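Local coordinates for protein TRAP dicarboxylate transporter, DctP subunit (Sulfurospirillum deleyianum, PDB 4OVS) that probably captures succinate and related dicarboxylates in the periplasm as the solute-binding subunit of a TRAP transport system, at residues A[155-160]-A[303-308]; A[225-230]-A[295-300]. All coordinates share one frame; numbering follows the deposited sequence.

Interaction 1: residues A[155-160]-A[303-308]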
ATOM      1  N   LYS A 155     -17.495  -5.461 -16.576  1.00 48.30           N
ATOM      2  CA  LYS A 155     -18.054  -6.807 -16.458  1.00 47.33           C
ATOM      3  C   LYS A 155     -17.345  -7.632 -15.392  1.00 48.34           C
ATOM      4  O   LYS A 155     -16.331  -7.193 -14.847  1.00 50.21           O
ATOM      5  CB  LYS A 155     -17.943  -7.524 -17.797  1.00 50.98           C
ATOM      6  CG  LYS A 155     -16.596  -7.352 -18.447  1.00 51.75           C
ATOM      7  CD  LYS A 155     -16.494  -8.169 -19.715  1.00 53.43           C
ATOM      8  CE  LYS A 155     -15.240  -7.830 -20.481  1.00 56.54           C
ATOM      9  NZ  LYS A 155     -14.868  -8.954 -21.381  1.00 62.47           N
ATOM     10  N   PRO A 156     -17.873  -8.835 -15.071  1.00 38.94           N
ATOM     11  CA  PRO A 156     -17.155  -9.602 -14.040  1.00 39.39           C
ATOM     12  C   PRO A 156     -15.778 -10.078 -14.491  1.00 37.49           C
ATOM     13  O   PRO A 156     -15.672 -10.617 -15.598  1.00 36.83           O
ATOM     14  CB  PRO A 156     -18.064 -10.806 -13.822  1.00 41.08           C
ATOM     15  CG  PRO A 156     -19.443 -10.326 -14.223  1.00 38.30           C
ATOM     16  CD  PRO A 156     -19.211  -9.391 -15.349  1.00 38.94           C
ATOM     17  N   ILE A 157     -14.750  -9.887 -13.662  1.00 41.83           N
ATOM     18  CA  ILE A 157     -13.410 -10.409 -13.951  1.00 41.52           C
ATOM     19  C   ILE A 157     -13.226 -11.782 -13.296  1.00 40.63           C
ATOM     20  O   ILE A 157     -12.977 -11.868 -12.084  1.00 38.82           O
ATOM     21  CB  ILE A 157     -12.298  -9.494 -13.398  1.00 43.84           C
ATOM     22  CG1 ILE A 157     -12.555  -8.016 -13.706  1.00 42.01           C
ATOM     23  CG2 ILE A 157     -10.939  -9.917 -13.954  1.00 45.73           C
ATOM     24  CD1 ILE A 157     -12.616  -7.728 -15.112  1.00 47.75           C
ATOM     25  N   LEU A 158     -13.372 -12.854 -14.073  1.00 32.87           N
ATOM     26  CA  LEU A 158     -13.293 -14.216 -13.524  1.00 34.20           C
ATOM     27  C   LEU A 158     -12.019 -14.920 -13.990  1.00 38.69           C
ATOM     28  O   LEU A 158     -11.453 -15.738 -13.248  1.00 35.54           O
ATOM     29  CB  LEU A 158     -14.508 -15.053 -13.919  1.00 31.27           C
ATOM     30  CG  LEU A 158     -15.901 -14.470 -13.612  1.00 39.82           C
ATOM     31  CD1 LEU A 158     -16.956 -15.530 -13.841  1.00 43.57           C
ATOM     32  CD2 LEU A 158     -16.046 -13.905 -12.188  1.00 36.55           C
ATOM     33  N   LEU A 159     -11.594 -14.589 -15.215  1.00 40.04           N
ATOM     34  CA  LEU A 159     -10.394 -15.139 -15.834  1.00 39.50           C
ATOM     35  C   LEU A 159      -9.658 -14.030 -16.525  1.00 40.15           C
ATOM     36  O   LEU A 159     -10.270 -13.025 -16.890  1.00 41.65           O
ATOM     37  CB  LEU A 159     -10.748 -16.125 -16.924  1.00 42.02           C
ATOM     38  CG  LEU A 159     -11.400 -17.440 -16.552  1.00 45.70           C
ATOM     39  CD1 LEU A 159     -11.838 -18.113 -17.838  1.00 48.05           C
ATOM     40  CD2 LEU A 159     -10.441 -18.309 -15.762  1.00 42.67           C
ATOM     41  N   PRO A 160      -8.349 -14.224 -16.757  1.00 39.23           N
ATOM     42  CA  PRO A 160      -7.484 -13.249 -17.430  1.00 41.50           C
ATOM     43  C   PRO A 160      -8.126 -12.674 -18.681  1.00 43.73           C
ATOM     44  O   PRO A 160      -8.047 -11.473 -18.940  1.00 43.59           O
ATOM     45  CB  PRO A 160      -6.268 -14.085 -17.799  1.00 38.51           C
ATOM     46  CG  PRO A 160      -6.197 -15.078 -16.691  1.00 39.09           C
ATOM     47  CD  PRO A 160      -7.616 -15.451 -16.421  1.00 36.74           C
ATOM     48  N   ALA A 303      -5.489 -20.725 -10.590  1.00 42.60           N
ATOM     49  CA  ALA A 303      -4.327 -21.228 -11.287  1.00 42.80           C
ATOM     50  C   ALA A 303      -4.065 -20.397 -12.528  1.00 43.40           C
ATOM     51  O   ALA A 303      -2.940 -19.987 -12.797  1.00 47.37           O
ATOM     52  CB  ALA A 303      -4.569 -22.639 -11.670  1.00 47.76           C
ATOM     53  N   ALA A 304      -5.119 -20.143 -13.282  1.00 42.22           N
ATOM     54  CA  ALA A 304      -4.993 -19.456 -14.559  1.00 46.80           C
ATOM     55  C   ALA A 304      -4.502 -18.026 -14.355  1.00 45.75           C
ATOM     56  O   ALA A 304      -3.766 -17.469 -15.177  1.00 42.44           O
ATOM     57  CB  ALA A 304      -6.327 -19.457 -15.267  1.00 48.22           C
ATOM     58  N   TRP A 305      -4.930 -17.417 -13.264  1.00 38.10           N
ATOM     59  CA  TRP A 305      -4.411 -16.108 -12.916  1.00 36.66           C
ATOM     60  C   TRP A 305      -2.926 -16.183 -12.576  1.00 37.60           C
ATOM     61  O   TRP A 305      -2.153 -15.302 -12.956  1.00 36.77           O
ATOM     62  CB  TRP A 305      -5.198 -15.523 -11.739  1.00 36.12           C
ATOM     63  CG  TRP A 305      -6.539 -15.001 -12.152  1.00 34.52           C
ATOM     64  CD1 TRP A 305      -7.759 -15.563 -11.899  1.00 34.75           C
ATOM     65  CD2 TRP A 305      -6.790 -13.816 -12.898  1.00 34.61           C
ATOM     66  NE1 TRP A 305      -8.754 -14.800 -12.442  1.00 32.80           N
ATOM     67  CE2 TRP A 305      -8.189 -13.722 -13.068  1.00 37.84           C
ATOM     68  CE3 TRP A 305      -5.972 -12.822 -13.446  1.00 36.80           C
ATOM     69  CZ2 TRP A 305      -8.781 -12.672 -13.753  1.00 37.75           C
ATOM     70  CZ3 TRP A 305      -6.566 -11.776 -14.125  1.00 36.75           C
ATOM     71  CH2 TRP A 305      -7.958 -11.703 -14.266  1.00 40.26           C
ATOM     72  N   GLN A 306      -2.523 -17.240 -11.874  1.00 40.83           N
ATOM     73  CA  GLN A 306      -1.119 -17.380 -11.448  1.00 44.50           C
ATOM     74  C   GLN A 306      -0.217 -17.572 -12.636  1.00 43.27           C
ATOM     75  O   GLN A 306       0.841 -16.960 -12.733  1.00 44.02           O
ATOM     76  CB  GLN A 306      -0.946 -18.578 -10.526  1.00 48.78           C
ATOM     77  CG  GLN A 306      -0.862 -18.208  -9.056  1.00 51.46           C
ATOM     78  CD  GLN A 306      -1.500 -19.247  -8.154  1.00 52.79           C
ATOM     79  OE1 GLN A 306      -2.204 -20.150  -8.622  1.00 57.47           O
ATOM     80  NE2 GLN A 306      -1.260 -19.127  -6.858  1.00 48.86           N
ATOM     81  N   LYS A 307      -0.644 -18.432 -13.550  1.00 39.97           N
ATOM     82  CA  LYS A 307       0.160 -18.712 -14.722  1.00 41.99           C
ATOM     83  C   LYS A 307       0.368 -17.445 -15.552  1.00 44.42           C
ATOM     84  O   LYS A 307       1.486 -17.110 -15.940  1.00 46.94           O
ATOM     85  CB  LYS A 307      -0.495 -19.779 -15.595  1.00 43.56           C
ATOM     86  CG  LYS A 307       0.358 -20.082 -16.834  1.00 49.40           C
ATOM     87  CD  LYS A 307      -0.225 -21.156 -17.715  1.00 52.52           C
ATOM     88  CE  LYS A 307       0.734 -21.483 -18.862  1.00 58.04           C
ATOM     89  NZ  LYS A 307       0.227 -22.592 -19.724  1.00 61.70           N
ATOM     90  N   ALA A 308      -0.709 -16.725 -15.812  1.00 42.66           N
ATOM     91  CA  ALA A 308      -0.637 -15.613 -16.739  1.00 45.31           C
ATOM     92  C   ALA A 308       0.188 -14.483 -16.159  1.00 42.95           C
ATOM     93  O   ALA A 308       0.893 -13.789 -16.889  1.00 42.17           O
ATOM     94  CB  ALA A 308      -2.038 -15.116 -17.066  1.00 46.62           C
TER
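Trp305, reaching out from helix 299-310, is the anchor of a helix-to-loop contact: its indole lies against Pro160 and the chain of residues 157-160, which link strand 137-152 to helix 160-163. Pro160 packs over one face of the indole, with CD 3.9 Å from the centroid of the six-membered ring and 14° off its normal, a CH-pi contact. At the rim, CG2 of Ile157 comes in near the ring plane and meets Trp305 CH2 at 3.5 Å. The polar corner is tied as well. Trp305 NE1 donates to Leu158 O over 3.0 Å, a bent bond (150° at the hydrogen) that arrives from above the carbonyl plane. With CG anti to its own carbonyl carbon (chi1 -76°), the indole is carried out from the helix to the loop. Beside it, Pro160 CG rests 4.2 Å from Ala308 CB, one helical turn beyond Ala304, whose CB also faces the loop. Were Trp305 replaced by an alanine, Leu158 O would probably lose this donor and a gap open against Pro160. Away from the succinate site, this proline-over-tryptophan CH-pi contact, backed by the indole N-H bond, docks the last helix but one onto the loop joining strand 137-152 to helix 160-163.

Interaction 2: residues A[225-230]-A[295-300]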
ATOM      1  N   ASP A 225     -18.578  -4.737 -10.011  1.00 29.27           N
ATOM      2  CA  ASP A 225     -18.052  -6.081  -9.782  1.00 27.57           C
ATOM      3  C   ASP A 225     -16.717  -6.092  -9.058  1.00 29.99           C
ATOM      4  O   ASP A 225     -15.782  -5.403  -9.471  1.00 31.10           O
ATOM      5  CB  ASP A 225     -17.906  -6.831 -11.113  1.00 27.24           C
ATOM      6  CG  ASP A 225     -19.262  -7.089 -11.789  1.00 33.46           C
ATOM      7  OD1 ASP A 225     -19.694  -6.234 -12.569  1.00 34.58           O
ATOM      8  OD2 ASP A 225     -19.897  -8.142 -11.530  1.00 33.27           O
ATOM      9  N   LEU A 226     -16.644  -6.902  -7.995  1.00 29.70           N
ATOM     10  CA  LEU A 226     -15.429  -7.138  -7.218  1.00 24.82           C
ATOM     11  C   LEU A 226     -15.057  -8.613  -7.211  1.00 29.48           C
ATOM     12  O   LEU A 226     -15.885  -9.474  -6.894  1.00 28.23           O
ATOM     13  CB  LEU A 226     -15.611  -6.674  -5.761  1.00 22.10           C
ATOM     14  CG  LEU A 226     -14.459  -6.995  -4.803  1.00 25.05           C
ATOM     15  CD1 LEU A 226     -13.240  -6.195  -5.094  1.00 27.68           C
ATOM     16  CD2 LEU A 226     -14.879  -6.748  -3.347  1.00 21.24           C
ATOM     17  N   THR A 227     -13.804  -8.907  -7.540  1.00 27.04           N
ATOM     18  CA  THR A 227     -13.318 -10.279  -7.529  1.00 27.15           C
ATOM     19  C   THR A 227     -12.255 -10.468  -6.470  1.00 27.50           C
ATOM     20  O   THR A 227     -11.246  -9.760  -6.442  1.00 29.28           O
ATOM     21  CB  THR A 227     -12.770 -10.681  -8.918  1.00 33.16           C
ATOM     22  OG1 THR A 227     -13.841 -10.665  -9.851  1.00 33.54           O
ATOM     23  CG2 THR A 227     -12.193 -12.054  -8.903  1.00 27.87           C
ATOM     24  N   LEU A 228     -12.482 -11.423  -5.579  1.00 29.51           N
ATOM     25  CA  LEU A 228     -11.522 -11.674  -4.494  1.00 30.30           C
ATOM     26  C   LEU A 228     -10.327 -12.470  -5.039  1.00 25.67           C
ATOM     27  O   LEU A 228     -10.163 -13.660  -4.807  1.00 32.90           O
ATOM     28  CB  LEU A 228     -12.206 -12.348  -3.304  1.00 28.66           C
ATOM     29  CG  LEU A 228     -13.380 -11.549  -2.717  1.00 27.07           C
ATOM     30  CD1 LEU A 228     -14.069 -12.277  -1.611  1.00 29.86           C
ATOM     31  CD2 LEU A 228     -12.978 -10.219  -2.206  1.00 28.12           C
ATOM     32  N   SER A 229      -9.508 -11.768  -5.804  1.00 28.59           N
ATOM     33  CA  SER A 229      -8.394 -12.364  -6.534  1.00 28.39           C
ATOM     34  C   SER A 229      -7.117 -12.534  -5.714  1.00 31.26           C
ATOM     35  O   SER A 229      -6.331 -13.424  -5.972  1.00 31.76           O
ATOM     36  CB  SER A 229      -8.095 -11.514  -7.757  1.00 27.95           C
ATOM     37  OG  SER A 229      -7.949 -10.160  -7.405  1.00 28.73           O
ATOM     38  N   ASN A 230      -6.887 -11.678  -4.733  1.00 28.99           N
ATOM     39  CA  ASN A 230      -5.711 -11.861  -3.903  1.00 27.16           C
ATOM     40  C   ASN A 230      -4.452 -11.993  -4.729  1.00 22.88           C
ATOM     41  O   ASN A 230      -3.570 -12.734  -4.396  1.00 25.50           O
ATOM     42  CB  ASN A 230      -5.875 -13.118  -3.045  1.00 28.56           C
ATOM     43  CG  ASN A 230      -6.882 -12.932  -1.958  1.00 30.29           C
ATOM     44  OD1 ASN A 230      -6.654 -12.197  -1.014  1.00 29.79           O
ATOM     45  ND2 ASN A 230      -8.023 -13.582  -2.091  1.00 30.67           N
ATOM     46  N   HIS A 295     -17.329 -11.743  -6.456  1.00 31.37           N
ATOM     47  CA  HIS A 295     -17.040 -13.051  -7.035  1.00 30.71           C
ATOM     48  C   HIS A 295     -15.837 -13.649  -6.385  1.00 30.27           C
ATOM     49  O   HIS A 295     -14.856 -12.968  -6.198  1.00 29.06           O
ATOM     50  CB  HIS A 295     -16.743 -12.948  -8.522  1.00 34.69           C
ATOM     51  CG  HIS A 295     -17.729 -12.125  -9.263  1.00 37.50           C
ATOM     52  ND1 HIS A 295     -18.950 -12.615  -9.667  1.00 39.79           N
ATOM     53  CD2 HIS A 295     -17.687 -10.836  -9.665  1.00 41.31           C
ATOM     54  CE1 HIS A 295     -19.614 -11.664 -10.296  1.00 39.43           C
ATOM     55  NE2 HIS A 295     -18.872 -10.573 -10.306  1.00 41.00           N
ATOM     56  N   THR A 296     -15.921 -14.935  -6.081  1.00 26.67           N
ATOM     57  CA  THR A 296     -14.821 -15.684  -5.527  1.00 33.89           C
ATOM     58  C   THR A 296     -14.321 -16.651  -6.595  1.00 35.41           C
ATOM     59  O   THR A 296     -15.077 -17.062  -7.435  1.00 36.10           O
ATOM     60  CB  THR A 296     -15.270 -16.472  -4.303  1.00 36.06           C
ATOM     61  OG1 THR A 296     -16.227 -17.432  -4.699  1.00 40.93           O
ATOM     62  CG2 THR A 296     -15.900 -15.580  -3.295  1.00 36.07           C
ATOM     63  N   LEU A 297     -13.044 -17.009  -6.567  1.00 39.01           N
ATOM     64  CA  LEU A 297     -12.479 -17.801  -7.647  1.00 37.61           C
ATOM     65  C   LEU A 297     -12.410 -19.294  -7.323  1.00 39.07           C
ATOM     66  O   LEU A 297     -12.222 -19.699  -6.178  1.00 41.83           O
ATOM     67  CB  LEU A 297     -11.076 -17.294  -8.008  1.00 35.47           C
ATOM     68  CG  LEU A 297     -10.964 -15.851  -8.507  1.00 38.04           C
ATOM     69  CD1 LEU A 297      -9.507 -15.516  -8.753  1.00 39.13           C
ATOM     70  CD2 LEU A 297     -11.789 -15.609  -9.765  1.00 42.45           C
ATOM     71  N   THR A 298     -12.547 -20.117  -8.352  1.00 41.30           N
ATOM     72  CA  THR A 298     -12.318 -21.534  -8.196  1.00 45.35           C
ATOM     73  C   THR A 298     -10.817 -21.757  -8.268  1.00 46.52           C
ATOM     74  O   THR A 298     -10.084 -20.906  -8.761  1.00 44.07           O
ATOM     75  CB  THR A 298     -12.998 -22.325  -9.302  1.00 48.74           C
ATOM     76  OG1 THR A 298     -12.343 -22.058 -10.548  1.00 46.90           O
ATOM     77  CG2 THR A 298     -14.483 -21.940  -9.401  1.00 47.86           C
ATOM     78  N   PRO A 299     -10.345 -22.890  -7.750  1.00 47.48           N
ATOM     79  CA  PRO A 299      -8.902 -23.164  -7.853  1.00 50.09           C
ATOM     80  C   PRO A 299      -8.449 -23.145  -9.316  1.00 50.69           C
ATOM     81  O   PRO A 299      -7.337 -22.725  -9.648  1.00 48.19           O
ATOM     82  CB  PRO A 299      -8.773 -24.563  -7.250  1.00 52.47           C
ATOM     83  CG  PRO A 299      -9.964 -24.695  -6.332  1.00 49.32           C
ATOM     84  CD  PRO A 299     -11.068 -23.936  -7.008  1.00 47.37           C
ATOM     85  N   GLU A 300      -9.340 -23.599 -10.185  1.00 55.89           N
ATOM     86  CA  GLU A 300      -9.074 -23.610 -11.609  1.00 61.26           C
ATOM     87  C   GLU A 300      -8.842 -22.166 -12.048  1.00 60.01           C
ATOM     88  O   GLU A 300      -7.853 -21.863 -12.720  1.00 57.66           O
ATOM     89  CB  GLU A 300     -10.259 -24.242 -12.343  1.00 62.56           C
ATOM     90  CG  GLU A 300      -9.969 -24.718 -13.759  1.00 69.62           C
ATOM     91  CD  GLU A 300     -10.987 -25.761 -14.257  1.00 73.99           C
ATOM     92  OE1 GLU A 300     -11.923 -26.093 -13.494  1.00 72.45           O
ATOM     93  OE2 GLU A 300     -10.851 -26.258 -15.401  1.00 77.21           O
TER
HETATM   94  O   HOH W   1     -11.631 -15.804  -4.732  1.00 31.64           O
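His295 and the strand 225-227 form the tight half of this contact, a short parallel pairing in which Thr227 bridges His295. Two nearly straight backbone bonds hold it: His295 N gives to Leu226 O at 2.7 Å, and Leu228 N gives to His295 O at 2.9 Å. A side-chain bond extends the grip. The His295 NE2 hydrogen points at Asp225 OD2, 2.9 Å away and 171° at the hydrogen, using the anti lone pair of that oxygen; ring and carboxylate are only 12° from coplanar, so the bond helps fix the imidazole's rotation. The nearby carboxylate would probably favour a protonated ring. Thr227 turns CG2, anti to its backbone N, onto Leu297 CD2 at 3.7 Å, while its OG1 is taken up by Ile157 O. Farther along, the chains part and the fit slackens. Leu228, at the centre of an inverse gamma turn, meets the exposed Thr296 only through CD1 and CG2, 4.1 Å apart, and a water fills in for a direct bond, donating to Leu228 O and accepting from Leu297 N. Strand 137-152 pairs antiparallel with 225-227, placing that strand between it and strand 293-295, after which the chain runs through the N-cap Thr298 into helix 299-310.

Interactions 1 and 2 adjoin, their centres about 8 Å apart, and both involve helix 299-310: residues 295-300 lead into it and 303-308 lie along it. The loop 155-160 runs past the paired strands and is joined to them by a probable hydrogen bond, Thr227 OG1 to Ile157 O at 2.7 Å. Leu297 is wedged between the two contacts, its CD1 3.6 Å from Trp305 CD1 and its CD2 3.5 Å from Leu158 O. Pro156 CG also packs on Asp225 OD2. Interaction 1 lies away from the ligand site; interaction 2 is nearer, the Leu226 side chain being about 13 Å from bound succinate and about 10 Å from that of the succinate-binding residue Asn213.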